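Local coordinates for protein aldehyde dehydrogenase (Staphylococcus aureus, PDB 6K10) that oxidises the carotenoid aldehyde 4,4'-diaponeurosporen-4-al to 4,4'-diaponeurosporenoic acid with NAD+, a step in making the yellow-orange virulence pigment staphyloxanthin, at residues D58-N62 and F121-F125; A154-K158 and E171-G175; P407-F411 and Y422-Y426. The protein carries 1 engineered substitution. All blocks are in the same frame, centred on the assembly; numbering follows the deposited sequence.

Contact 1: D58-N62 and F121-F125; sequences DLGKN and FNYPF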
ATOM      1  N   ASP A  58     -13.447 -10.840 -30.103  1.00 26.27           N
ATOM      2  CA  ASP A  58     -14.155 -10.151 -29.029  1.00 25.86           C
ATOM      3  C   ASP A  58     -13.990  -8.638 -29.065  1.00 26.40           C
ATOM      4  O   ASP A  58     -14.924  -7.917 -28.694  1.00 26.12           O
ATOM      5  CB  ASP A  58     -13.692 -10.678 -27.665  1.00 22.98           C
ATOM      6  CG  ASP A  58     -14.081 -12.126 -27.437  1.00 25.37           C
ATOM      7  OD1 ASP A  58     -14.809 -12.689 -28.281  1.00 24.54           O
ATOM      8  OD2 ASP A  58     -13.673 -12.694 -26.400  1.00 23.45           O
ATOM      9  N   LEU A  59     -12.834  -8.133 -29.504  1.00 23.32           N
ATOM     10  CA  LEU A  59     -12.537  -6.706 -29.444  1.00 23.06           C
ATOM     11  C   LEU A  59     -12.131  -6.120 -30.792  1.00 22.22           C
ATOM     12  O   LEU A  59     -11.774  -4.937 -30.857  1.00 21.97           O
ATOM     13  CB  LEU A  59     -11.434  -6.440 -28.415  1.00 22.17           C
ATOM     14  CG  LEU A  59     -11.806  -6.608 -26.941  1.00 24.05           C
ATOM     15  CD1 LEU A  59     -10.566  -6.569 -26.063  1.00 22.90           C
ATOM     16  CD2 LEU A  59     -12.794  -5.536 -26.519  1.00 23.47           C
ATOM     17  N   GLY A  60     -12.175  -6.906 -31.866  1.00 21.83           N
ATOM     18  CA  GLY A  60     -11.684  -6.429 -33.148  1.00 22.62           C
ATOM     19  C   GLY A  60     -10.224  -6.042 -33.124  1.00 21.04           C
ATOM     20  O   GLY A  60      -9.794  -5.207 -33.927  1.00 22.75           O
ATOM     21  N   LYS A  61      -9.447  -6.633 -32.221  1.00 21.07           N
ATOM     22  CA  LYS A  61      -8.073  -6.206 -31.994  1.00 18.08           C
ATOM     23  C   LYS A  61      -7.147  -6.843 -33.022  1.00 24.79           C
ATOM     24  O   LYS A  61      -7.019  -8.072 -33.079  1.00 24.95           O
ATOM     25  CB  LYS A  61      -7.639  -6.564 -30.575  1.00 22.72           C
ATOM     26  CG  LYS A  61      -6.382  -5.844 -30.117  1.00 23.62           C
ATOM     27  CD  LYS A  61      -6.149  -6.045 -28.629  1.00 25.06           C
ATOM     28  CE  LYS A  61      -7.298  -5.470 -27.814  1.00 25.22           C
ATOM     29  NZ  LYS A  61      -6.852  -4.960 -26.483  1.00 23.96           N
ATOM     30  N   ASN A  62      -6.501  -6.005 -33.829  1.00 22.79           N
ATOM     31  CA  ASN A  62      -5.552  -6.480 -34.822  1.00 25.64           C
ATOM     32  C   ASN A  62      -4.305  -7.045 -34.145  1.00 25.69           C
ATOM     33  O   ASN A  62      -3.975  -6.706 -33.005  1.00 25.55           O
ATOM     34  CB  ASN A  62      -5.182  -5.350 -35.786  1.00 27.24           C
ATOM     35  CG  ASN A  62      -4.333  -4.273 -35.134  1.00 26.66           C
ATOM     36  OD1 ASN A  62      -3.120  -4.422 -34.991  1.00 26.56           O
ATOM     37  ND2 ASN A  62      -4.973  -3.176 -34.737  1.00 25.46           N
ATOM     38  N   PHE A 121     -12.669  -6.103 -19.365  1.00 22.01           N
ATOM     39  CA  PHE A 121     -12.799  -6.556 -20.744  1.00 19.90           C
ATOM     40  C   PHE A 121     -11.814  -5.913 -21.715  1.00 19.35           C
ATOM     41  O   PHE A 121     -11.606  -6.468 -22.800  1.00 21.94           O
ATOM     42  CB  PHE A 121     -14.228  -6.292 -21.253  1.00 17.42           C
ATOM     43  CG  PHE A 121     -14.516  -4.829 -21.527  1.00 22.41           C
ATOM     44  CD1 PHE A 121     -14.139  -4.238 -22.724  1.00 23.12           C
ATOM     45  CD2 PHE A 121     -15.194  -4.058 -20.603  1.00 24.29           C
ATOM     46  CE1 PHE A 121     -14.398  -2.908 -22.978  1.00 23.82           C
ATOM     47  CE2 PHE A 121     -15.469  -2.726 -20.859  1.00 27.76           C
ATOM     48  CZ  PHE A 121     -15.072  -2.151 -22.051  1.00 25.08           C
ATOM     49  N   ASN A 122     -11.238  -4.751 -21.388  1.00 20.56           N
ATOM     50  CA  ASN A 122     -10.622  -3.932 -22.429  1.00 23.23           C
ATOM     51  C   ASN A 122      -9.230  -4.413 -22.825  1.00 22.78           C
ATOM     52  O   ASN A 122      -8.891  -4.394 -24.013  1.00 20.86           O
ATOM     53  CB  ASN A 122     -10.594  -2.462 -21.995  1.00 24.22           C
ATOM     54  CG  ASN A 122      -9.835  -2.231 -20.703  1.00 25.27           C
ATOM     55  OD1 ASN A 122      -9.945  -3.002 -19.753  1.00 25.48           O
ATOM     56  ND2 ASN A 122      -9.069  -1.145 -20.659  1.00 21.81           N
ATOM     57  N   TYR A 123      -8.409  -4.831 -21.866  1.00 20.34           N
ATOM     58  CA  TYR A 123      -7.181  -5.572 -22.145  1.00 21.09           C
ATOM     59  C   TYR A 123      -7.287  -6.878 -21.371  1.00 19.83           C
ATOM     60  O   TYR A 123      -6.593  -7.089 -20.367  1.00 18.60           O
ATOM     61  CB  TYR A 123      -5.931  -4.777 -21.778  1.00 20.38           C
ATOM     62  CG  TYR A 123      -5.769  -3.533 -22.623  1.00 21.29           C
ATOM     63  CD1 TYR A 123      -6.461  -2.369 -22.314  1.00 21.16           C
ATOM     64  CD2 TYR A 123      -4.946  -3.528 -23.741  1.00 24.86           C
ATOM     65  CE1 TYR A 123      -6.329  -1.233 -23.085  1.00 20.43           C
ATOM     66  CE2 TYR A 123      -4.805  -2.394 -24.518  1.00 22.29           C
ATOM     67  CZ  TYR A 123      -5.500  -1.250 -24.186  1.00 21.98           C
ATOM     68  OH  TYR A 123      -5.367  -0.117 -24.956  1.00 22.07           O
ATOM     69  N   PRO A 124      -8.163  -7.781 -21.822  1.00 20.52           N
ATOM     70  CA  PRO A 124      -8.600  -8.889 -20.960  1.00 20.57           C
ATOM     71  C   PRO A 124      -7.524  -9.918 -20.704  1.00 21.72           C
ATOM     72  O   PRO A 124      -7.644 -10.690 -19.744  1.00 20.76           O
ATOM     73  CB  PRO A 124      -9.775  -9.490 -21.740  1.00 24.80           C
ATOM     74  CG  PRO A 124      -9.466  -9.175 -23.171  1.00 24.36           C
ATOM     75  CD  PRO A 124      -8.752  -7.851 -23.171  1.00 24.27           C
ATOM     76  N   PHE A 125      -6.478  -9.954 -21.525  1.00 19.48           N
ATOM     77  CA  PHE A 125      -5.366 -10.875 -21.331  1.00 22.01           C
ATOM     78  C   PHE A 125      -4.278 -10.236 -20.471  1.00 22.51           C
ATOM     79  O   PHE A 125      -3.887 -10.793 -19.441  1.00 22.82           O
ATOM     80  CB  PHE A 125      -4.828 -11.313 -22.699  1.00 23.35           C
ATOM     81  CG  PHE A 125      -3.680 -12.276 -22.633  1.00 25.78           C
ATOM     82  CD1 PHE A 125      -2.375 -11.817 -22.615  1.00 23.50           C
ATOM     83  CD2 PHE A 125      -3.906 -13.642 -22.608  1.00 24.21           C
ATOM     84  CE1 PHE A 125      -1.315 -12.701 -22.560  1.00 24.32           C
ATOM     85  CE2 PHE A 125      -2.850 -14.532 -22.557  1.00 24.60           C
ATOM     86  CZ  PHE A 125      -1.553 -14.060 -22.533  1.00 23.61           C
TER
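The ammonium group of Lys61, NZ, is held by several groups. Across the contact it donates a hydrogen bond to Asn122 O, 3.3 Å from Lys61 NZ to that oxygen; the donor lies in the carbonyl plane, with a C=O...N angle of 154°. It also forms a salt bridge with Glu70 on helix 63-89. The Tyr123 ring adds an off-centre cation-pi contact, Lys61 NZ standing 4.2 Å from the ring centroid and 34° off the normal. A start with CG anti to the backbone N (chi1 -164°) and later bends at chi3 and chi4 deliver NZ to the Asn122 carbonyl beside the Tyr123 ring, the two side chains nearly perpendicular. Asn122 O also accepts a hydrogen bond from Asn246 ND2.

Beside these polar contacts, Leu59 provides the apolar half. Its CD1 branch reaches Pro124 CD at 3.6 Å and lies 3.4 Å from Phe121 O, a buried carbonyl oxygen for which the model offers no hydrogen-bond partner. The other branch, CD2, meets the edge of the Phe121 ring near its plane, 4.2 Å from CD1 of that ring.

The end of helix 48-59 is thereby fastened to the loop between strand 104-118 and helix 126-138. In aldehyde dehydrogenases the asparagine of this loop belongs to the oxyanion hole, consistent with the side chain of Asn122, its ND2 hydrogen-bonded to Gln249 O, lying about 5 Å from that of Ser251, the engineered residue at the predicted catalytic position.

Contact 2: A154-K158 and E171-G175; sequences ARVIK and EVIEG
The guanidinium of Arg155 meets the carboxylate of Glu174 edge to edge, side-on, with NE and NH1 each taking one oxygen. Arg155 NE lies 2.7 Å from Glu174 OE2, which it approaches at the syn lone pair, although that oxygen stands 17° out of the guanidinium plane. The companion bond, Arg155 NH1 to Glu174 OE1 at 3.0 Å, is straighter, with 163° at the hydrogen. The two planes are 39° apart, so the pair is twisted rather than coplanar. Arg155 reaches this position by folding back: the bond to CB leads away from the 171-175 segment overall, but bends at chi2 and chi3 return the guanidinium to Glu174.

Helix 151-164 is the crossover helix of a beta-alpha-beta unit and packs on strand 170-172, which pairs in parallel with strand 141-145 in the dinucleotide-binding type of sheet found in this family. Val172 points from the strand into the helix. Its CG1 touches Lys158 CB at 3.8 Å, while CG2 meets Ile157 CG2 at 4.0 Å, the two side chains crossing almost perpendicularly.

From there the Lys158 chain, bent at chi2 and chi4, carries NZ past Val172 to a second polar group of the contact. NZ donates to Val172 O at 2.9 Å, in the carbonyl plane, and forms a salt bridge with Glu171 OE2, also 2.9 Å from Lys158 NZ; Asn162 OD1 is a further partner of this ammonium. Glu171 curls back at chi2, which lets OE2 accept from its neighbour's amide through the anti lone pair, 2.7 Å from Val172 N. Asn162 ND2 is another donor to this same Glu171 oxygen.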
ATOM      1  N   ALA A 154     -11.713 -15.115 -22.224  1.00 21.77           N
ATOM      2  CA  ALA A 154     -11.797 -15.737 -20.906  1.00 21.79           C
ATOM      3  C   ALA A 154     -11.615 -17.247 -20.992  1.00 23.37           C
ATOM      4  O   ALA A 154     -10.910 -17.843 -20.167  1.00 24.59           O
ATOM      5  CB  ALA A 154     -13.137 -15.397 -20.250  1.00 20.01           C
ATOM      6  N   ARG A 155     -12.237 -17.884 -21.988  1.00 24.41           N
ATOM      7  CA  ARG A 155     -12.115 -19.331 -22.138  1.00 24.80           C
ATOM      8  C   ARG A 155     -10.700 -19.737 -22.520  1.00 24.66           C
ATOM      9  O   ARG A 155     -10.185 -20.751 -22.032  1.00 25.37           O
ATOM     10  CB  ARG A 155     -13.104 -19.846 -23.183  1.00 29.63           C
ATOM     11  CG  ARG A 155     -13.073 -21.363 -23.373  1.00 37.89           C
ATOM     12  CD  ARG A 155     -13.085 -22.111 -22.042  1.00 42.81           C
ATOM     13  NE  ARG A 155     -14.305 -21.868 -21.273  1.00 45.73           N
ATOM     14  CZ  ARG A 155     -15.517 -22.293 -21.612  1.00 48.83           C
ATOM     15  NH1 ARG A 155     -16.538 -22.008 -20.816  1.00 50.27           N
ATOM     16  NH2 ARG A 155     -15.701 -22.993 -22.724  1.00 48.55           N
ATOM     17  N   VAL A 156     -10.084 -18.998 -23.441  1.00 26.22           N
ATOM     18  CA  VAL A 156      -8.703 -19.288 -23.808  1.00 29.28           C
ATOM     19  C   VAL A 156      -7.805 -19.175 -22.586  1.00 24.29           C
ATOM     20  O   VAL A 156      -6.892 -19.985 -22.388  1.00 24.21           O
ATOM     21  CB  VAL A 156      -8.247 -18.356 -24.945  1.00 30.72           C
ATOM     22  CG1 VAL A 156      -6.742 -18.437 -25.128  1.00 33.29           C
ATOM     23  CG2 VAL A 156      -8.965 -18.712 -26.236  1.00 28.02           C
ATOM     24  N   ILE A 157      -8.065 -18.177 -21.738  1.00 24.27           N
ATOM     25  CA  ILE A 157      -7.300 -18.015 -20.505  1.00 21.72           C
ATOM     26  C   ILE A 157      -7.521 -19.209 -19.584  1.00 25.02           C
ATOM     27  O   ILE A 157      -6.573 -19.757 -19.008  1.00 24.00           O
ATOM     28  CB  ILE A 157      -7.675 -16.687 -19.819  1.00 23.04           C
ATOM     29  CG1 ILE A 157      -7.144 -15.502 -20.630  1.00 22.85           C
ATOM     30  CG2 ILE A 157      -7.154 -16.650 -18.389  1.00 23.26           C
ATOM     31  CD1 ILE A 157      -7.475 -14.150 -20.028  1.00 24.44           C
ATOM     32  N   LYS A 158      -8.778 -19.633 -19.437  1.00 25.20           N
ATOM     33  CA  LYS A 158      -9.079 -20.776 -18.579  1.00 26.36           C
ATOM     34  C   LYS A 158      -8.435 -22.053 -19.107  1.00 26.35           C
ATOM     35  O   LYS A 158      -7.854 -22.827 -18.336  1.00 28.44           O
ATOM     36  CB  LYS A 158     -10.590 -20.953 -18.454  1.00 27.42           C
ATOM     37  CG  LYS A 158     -11.000 -22.243 -17.767  1.00 30.56           C
ATOM     38  CD  LYS A 158     -12.037 -21.992 -16.692  1.00 31.47           C
ATOM     39  CE  LYS A 158     -12.360 -23.270 -15.942  1.00 32.89           C
ATOM     40  NZ  LYS A 158     -11.529 -23.398 -14.714  1.00 32.89           N
ATOM     41  N   GLU A 171      -6.084 -20.946 -10.601  1.00 22.91           N
ATOM     42  CA  GLU A 171      -7.379 -21.362 -11.118  1.00 24.71           C
ATOM     43  C   GLU A 171      -8.085 -20.157 -11.721  1.00 25.80           C
ATOM     44  O   GLU A 171      -7.905 -19.024 -11.267  1.00 26.72           O
ATOM     45  CB  GLU A 171      -8.242 -21.999 -10.016  1.00 27.01           C
ATOM     46  CG  GLU A 171      -9.677 -22.357 -10.414  1.00 26.27           C
ATOM     47  CD  GLU A 171      -9.762 -23.396 -11.523  1.00 27.97           C
ATOM     48  OE1 GLU A 171     -10.168 -24.539 -11.227  1.00 30.79           O
ATOM     49  OE2 GLU A 171      -9.456 -23.070 -12.689  1.00 28.19           O
ATOM     50  N   VAL A 172      -8.885 -20.413 -12.754  1.00 21.97           N
ATOM     51  CA  VAL A 172      -9.664 -19.387 -13.437  1.00 23.98           C
ATOM     52  C   VAL A 172     -11.141 -19.655 -13.194  1.00 27.66           C
ATOM     53  O   VAL A 172     -11.619 -20.776 -13.413  1.00 28.24           O
ATOM     54  CB  VAL A 172      -9.356 -19.355 -14.944  1.00 25.63           C
ATOM     55  CG1 VAL A 172     -10.289 -18.387 -15.652  1.00 21.59           C
ATOM     56  CG2 VAL A 172      -7.906 -18.976 -15.176  1.00 24.81           C
ATOM     57  N   ILE A 173     -11.864 -18.627 -12.755  1.00 26.95           N
ATOM     58  CA  ILE A 173     -13.293 -18.714 -12.472  1.00 27.28           C
ATOM     59  C   ILE A 173     -14.025 -17.850 -13.490  1.00 27.63           C
ATOM     60  O   ILE A 173     -13.914 -16.619 -13.465  1.00 27.72           O
ATOM     61  CB  ILE A 173     -13.621 -18.261 -11.045  1.00 29.00           C
ATOM     62  CG1 ILE A 173     -12.809 -19.058 -10.026  1.00 29.39           C
ATOM     63  CG2 ILE A 173     -15.113 -18.388 -10.783  1.00 30.07           C
ATOM     64  CD1 ILE A 173     -13.246 -20.485  -9.898  1.00 31.73           C
ATOM     65  N   GLU A 174     -14.793 -18.486 -14.370  1.00 26.08           N
ATOM     66  CA  GLU A 174     -15.607 -17.767 -15.338  1.00 30.77           C
ATOM     67  C   GLU A 174     -16.948 -17.378 -14.728  1.00 32.38           C
ATOM     68  O   GLU A 174     -17.512 -18.103 -13.905  1.00 31.68           O
ATOM     69  CB  GLU A 174     -15.843 -18.613 -16.589  1.00 32.66           C
ATOM     70  CG  GLU A 174     -14.650 -18.711 -17.518  1.00 37.85           C
ATOM     71  CD  GLU A 174     -14.782 -19.860 -18.498  1.00 39.74           C
ATOM     72  OE1 GLU A 174     -15.590 -20.774 -18.235  1.00 41.75           O
ATOM     73  OE2 GLU A 174     -14.084 -19.846 -19.532  1.00 38.54           O
ATOM     74  N   GLY A 175     -17.457 -16.227 -15.143  1.00 31.25           N
ATOM     75  CA  GLY A 175     -18.751 -15.779 -14.675  1.00 31.07           C
ATOM     76  C   GLY A 175     -18.858 -14.268 -14.723  1.00 34.49           C
ATOM     77  O   GLY A 175     -17.986 -13.576 -15.247  1.00 36.46           O
TER

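Contact 3: P407-F411 and Y422-Y426; sequences PKLPF and YHGKY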
ATOM      1  N   PRO A 407       8.453  -0.562 -17.634  1.00 21.92           N
ATOM      2  CA  PRO A 407       8.151  -1.342 -16.423  1.00 22.54           C
ATOM      3  C   PRO A 407       8.846  -0.822 -15.177  1.00 24.89           C
ATOM      4  O   PRO A 407       8.504  -1.262 -14.072  1.00 26.00           O
ATOM      5  CB  PRO A 407       8.636  -2.750 -16.786  1.00 24.31           C
ATOM      6  CG  PRO A 407       9.718  -2.520 -17.784  1.00 26.91           C
ATOM      7  CD  PRO A 407       9.299  -1.312 -18.580  1.00 24.43           C
ATOM      8  N   LYS A 408       9.802   0.097 -15.317  1.00 22.72           N
ATOM      9  CA  LYS A 408      10.449   0.725 -14.174  1.00 24.64           C
ATOM     10  C   LYS A 408       9.627   1.870 -13.596  1.00 22.92           C
ATOM     11  O   LYS A 408      10.008   2.427 -12.562  1.00 22.38           O
ATOM     12  CB  LYS A 408      11.836   1.226 -14.582  1.00 26.35           C
ATOM     13  CG  LYS A 408      12.818   0.103 -14.837  1.00 32.22           C
ATOM     14  CD  LYS A 408      14.248   0.594 -14.897  1.00 35.37           C
ATOM     15  CE  LYS A 408      15.189  -0.580 -15.089  1.00 39.64           C
ATOM     16  NZ  LYS A 408      16.494  -0.180 -15.677  1.00 41.81           N
ATOM     17  N   LEU A 409       8.513   2.225 -14.235  1.00 22.46           N
ATOM     18  CA  LEU A 409       7.603   3.245 -13.742  1.00 20.66           C
ATOM     19  C   LEU A 409       6.402   2.573 -13.101  1.00 21.33           C
ATOM     20  O   LEU A 409       5.716   1.793 -13.775  1.00 23.68           O
ATOM     21  CB  LEU A 409       7.151   4.154 -14.887  1.00 20.27           C
ATOM     22  CG  LEU A 409       8.168   5.142 -15.456  1.00 20.87           C
ATOM     23  CD1 LEU A 409       7.530   5.957 -16.563  1.00 22.69           C
ATOM     24  CD2 LEU A 409       8.721   6.061 -14.374  1.00 22.17           C
ATOM     25  N   PRO A 410       6.100   2.821 -11.830  1.00 23.00           N
ATOM     26  CA  PRO A 410       4.879   2.255 -11.249  1.00 25.14           C
ATOM     27  C   PRO A 410       3.646   2.788 -11.961  1.00 26.12           C
ATOM     28  O   PRO A 410       3.591   3.951 -12.362  1.00 22.24           O
ATOM     29  CB  PRO A 410       4.932   2.713  -9.788  1.00 24.39           C
ATOM     30  CG  PRO A 410       5.800   3.927  -9.809  1.00 23.76           C
ATOM     31  CD  PRO A 410       6.833   3.651 -10.861  1.00 23.76           C
ATOM     32  N   PHE A 411       2.658   1.916 -12.137  1.00 23.06           N
ATOM     33  CA  PHE A 411       1.420   2.264 -12.822  1.00 21.98           C
ATOM     34  C   PHE A 411       0.262   2.097 -11.854  1.00 22.70           C
ATOM     35  O   PHE A 411       0.009   0.990 -11.376  1.00 23.60           O
ATOM     36  CB  PHE A 411       1.212   1.395 -14.065  1.00 19.65           C
ATOM     37  CG  PHE A 411      -0.156   1.537 -14.675  1.00 21.09           C
ATOM     38  CD1 PHE A 411      -0.693   2.792 -14.925  1.00 22.19           C
ATOM     39  CD2 PHE A 411      -0.916   0.419 -14.985  1.00 22.34           C
ATOM     40  CE1 PHE A 411      -1.956   2.925 -15.477  1.00 23.64           C
ATOM     41  CE2 PHE A 411      -2.179   0.547 -15.540  1.00 25.94           C
ATOM     42  CZ  PHE A 411      -2.698   1.803 -15.787  1.00 26.67           C
ATOM     43  N   TYR A 422       1.478  -1.303  -9.949  1.00 23.09           N
ATOM     44  CA  TYR A 422       2.161  -2.510 -10.418  1.00 22.33           C
ATOM     45  C   TYR A 422       2.934  -2.183 -11.693  1.00 23.18           C
ATOM     46  O   TYR A 422       3.179  -1.013 -11.999  1.00 21.43           O
ATOM     47  CB  TYR A 422       1.179  -3.680 -10.592  1.00 20.03           C
ATOM     48  CG  TYR A 422       0.199  -3.586 -11.749  1.00 21.78           C
ATOM     49  CD1 TYR A 422      -0.726  -2.552 -11.832  1.00 20.46           C
ATOM     50  CD2 TYR A 422       0.172  -4.560 -12.743  1.00 20.79           C
ATOM     51  CE1 TYR A 422      -1.635  -2.478 -12.879  1.00 21.77           C
ATOM     52  CE2 TYR A 422      -0.731  -4.496 -13.795  1.00 24.14           C
ATOM     53  CZ  TYR A 422      -1.632  -3.454 -13.858  1.00 24.87           C
ATOM     54  OH  TYR A 422      -2.530  -3.388 -14.901  1.00 23.84           O
ATOM     55  N   HIS A 423       3.288  -3.239 -12.436  1.00 21.38           N
ATOM     56  CA  HIS A 423       4.279  -3.283 -13.513  1.00 21.00           C
ATOM     57  C   HIS A 423       5.684  -3.535 -12.984  1.00 22.88           C
ATOM     58  O   HIS A 423       6.103  -2.938 -11.985  1.00 23.15           O
ATOM     59  CB  HIS A 423       4.298  -2.018 -14.382  1.00 22.12           C
ATOM     60  CG  HIS A 423       3.115  -1.888 -15.280  1.00 21.79           C
ATOM     61  ND1 HIS A 423       2.999  -0.878 -16.212  1.00 20.55           N
ATOM     62  CD2 HIS A 423       1.993  -2.636 -15.390  1.00 22.39           C
ATOM     63  CE1 HIS A 423       1.862  -1.018 -16.867  1.00 20.31           C
ATOM     64  NE2 HIS A 423       1.232  -2.075 -16.386  1.00 20.36           N
ATOM     65  N   GLY A 424       6.412  -4.422 -13.661  1.00 23.04           N
ATOM     66  CA  GLY A 424       7.790  -4.698 -13.286  1.00 22.91           C
ATOM     67  C   GLY A 424       7.900  -5.214 -11.874  1.00 24.26           C
ATOM     68  O   GLY A 424       7.119  -6.073 -11.444  1.00 24.67           O
ATOM     69  N   LYS A 425       8.875  -4.678 -11.132  1.00 20.41           N
ATOM     70  CA  LYS A 425       9.053  -5.085  -9.742  1.00 22.69           C
ATOM     71  C   LYS A 425       7.879  -4.660  -8.866  1.00 20.09           C
ATOM     72  O   LYS A 425       7.622  -5.288  -7.831  1.00 23.07           O
ATOM     73  CB  LYS A 425      10.367  -4.518  -9.198  1.00 26.08           C
ATOM     74  CG  LYS A 425      10.703  -4.988  -7.788  1.00 26.92           C
ATOM     75  CD  LYS A 425      12.070  -4.528  -7.321  1.00 30.94           C
ATOM     76  CE  LYS A 425      12.366  -5.075  -5.929  1.00 31.87           C
ATOM     77  NZ  LYS A 425      11.512  -4.446  -4.876  1.00 28.29           N
ATOM     78  N   TYR A 426       7.148  -3.610  -9.262  1.00 21.05           N
ATOM     79  CA  TYR A 426       5.998  -3.189  -8.469  1.00 20.04           C
ATOM     80  C   TYR A 426       4.899  -4.243  -8.464  1.00 22.10           C
ATOM     81  O   TYR A 426       4.144  -4.343  -7.487  1.00 23.44           O
ATOM     82  CB  TYR A 426       5.463  -1.848  -8.985  1.00 18.82           C
ATOM     83  CG  TYR A 426       6.481  -0.735  -8.901  1.00 19.52           C
ATOM     84  CD1 TYR A 426       6.690  -0.047  -7.714  1.00 21.14           C
ATOM     85  CD2 TYR A 426       7.241  -0.381 -10.008  1.00 23.62           C
ATOM     86  CE1 TYR A 426       7.625   0.967  -7.629  1.00 25.32           C
ATOM     87  CE2 TYR A 426       8.178   0.629  -9.934  1.00 24.50           C
ATOM     88  CZ  TYR A 426       8.367   1.302  -8.745  1.00 25.81           C
ATOM     89  OH  TYR A 426       9.300   2.310  -8.673  1.00 26.77           O
TER
HETATM   90  O   HOH W   1       4.736   1.320 -16.156  1.00 22.80           O
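Two backbone hydrogen bonds join Phe411 and Tyr422 as an antiparallel hydrogen-bonded pair, a single bridge. Phe411 N donates to Tyr422 O at 3.0 Å, in the carbonyl plane. The return bond, from Tyr422 N to Phe411 O at 3.1 Å, arrives tilted 30° from the plane of the Phe411 carbonyl.

Aromatic contacts accompany the bridge. Phe411 and Tyr422 run in the same direction next to each other, with their ring planes at 42°. Phe411 also crosses His423, placing its CB over one face of the imidazole, 3.8 Å from the centroid. Phe411, Tyr422 and His423 thus make one aromatic cluster.

A CH-pi contact seats Pro410 on Tyr426: Pro410 CB stands directly above the ring centre, 3.6 Å from the centroid. With CG anti to its carbonyl carbon (chi1 -61°), Tyr426 brings its ring beneath the proline, while Lys408 O lies at the ring edge.

One water mediates between the segments, donating to Leu409 O at 2.6 Å and lying 2.8 Å from His423 ND1, in the imidazole plane.

The outer part of the 407-411 loop faces the second subunit, where Lys408 forms a salt bridge with Asp95 of that chain. At its inner end the side chain of Phe411 is about 4 Å from that of Ser251, the engineered residue, and Tyr422 about 3 Å from that of Glu217, both predicted active-site positions, consistent with the bridge and cluster lining part of the aldehyde dehydrogenase active site.

In the fold
Following the chain from the N terminus, contact 1 closes first, bringing the loop after strand 104-118 back to the end of helix 48-59 across 58 intervening residues. Contact 2 follows as a short closure within the beta-alpha-beta unit, and contact 3 closes a 10-residue excursion containing strand 418-419. The three lie in series, neither nested nor crossed. Contacts 1 and 2 touch directly: Ile157 CD1 packs 3.5 Å from Pro124 O, joining the loop to the crossover helix. Contact 3 touches neither, its nearest atoms about 8 Å from contact 1 and about 13 Å from contact 2. Contacts 1 and 3 both approach Ser251, whereas contact 2 lies away from the predicted active site.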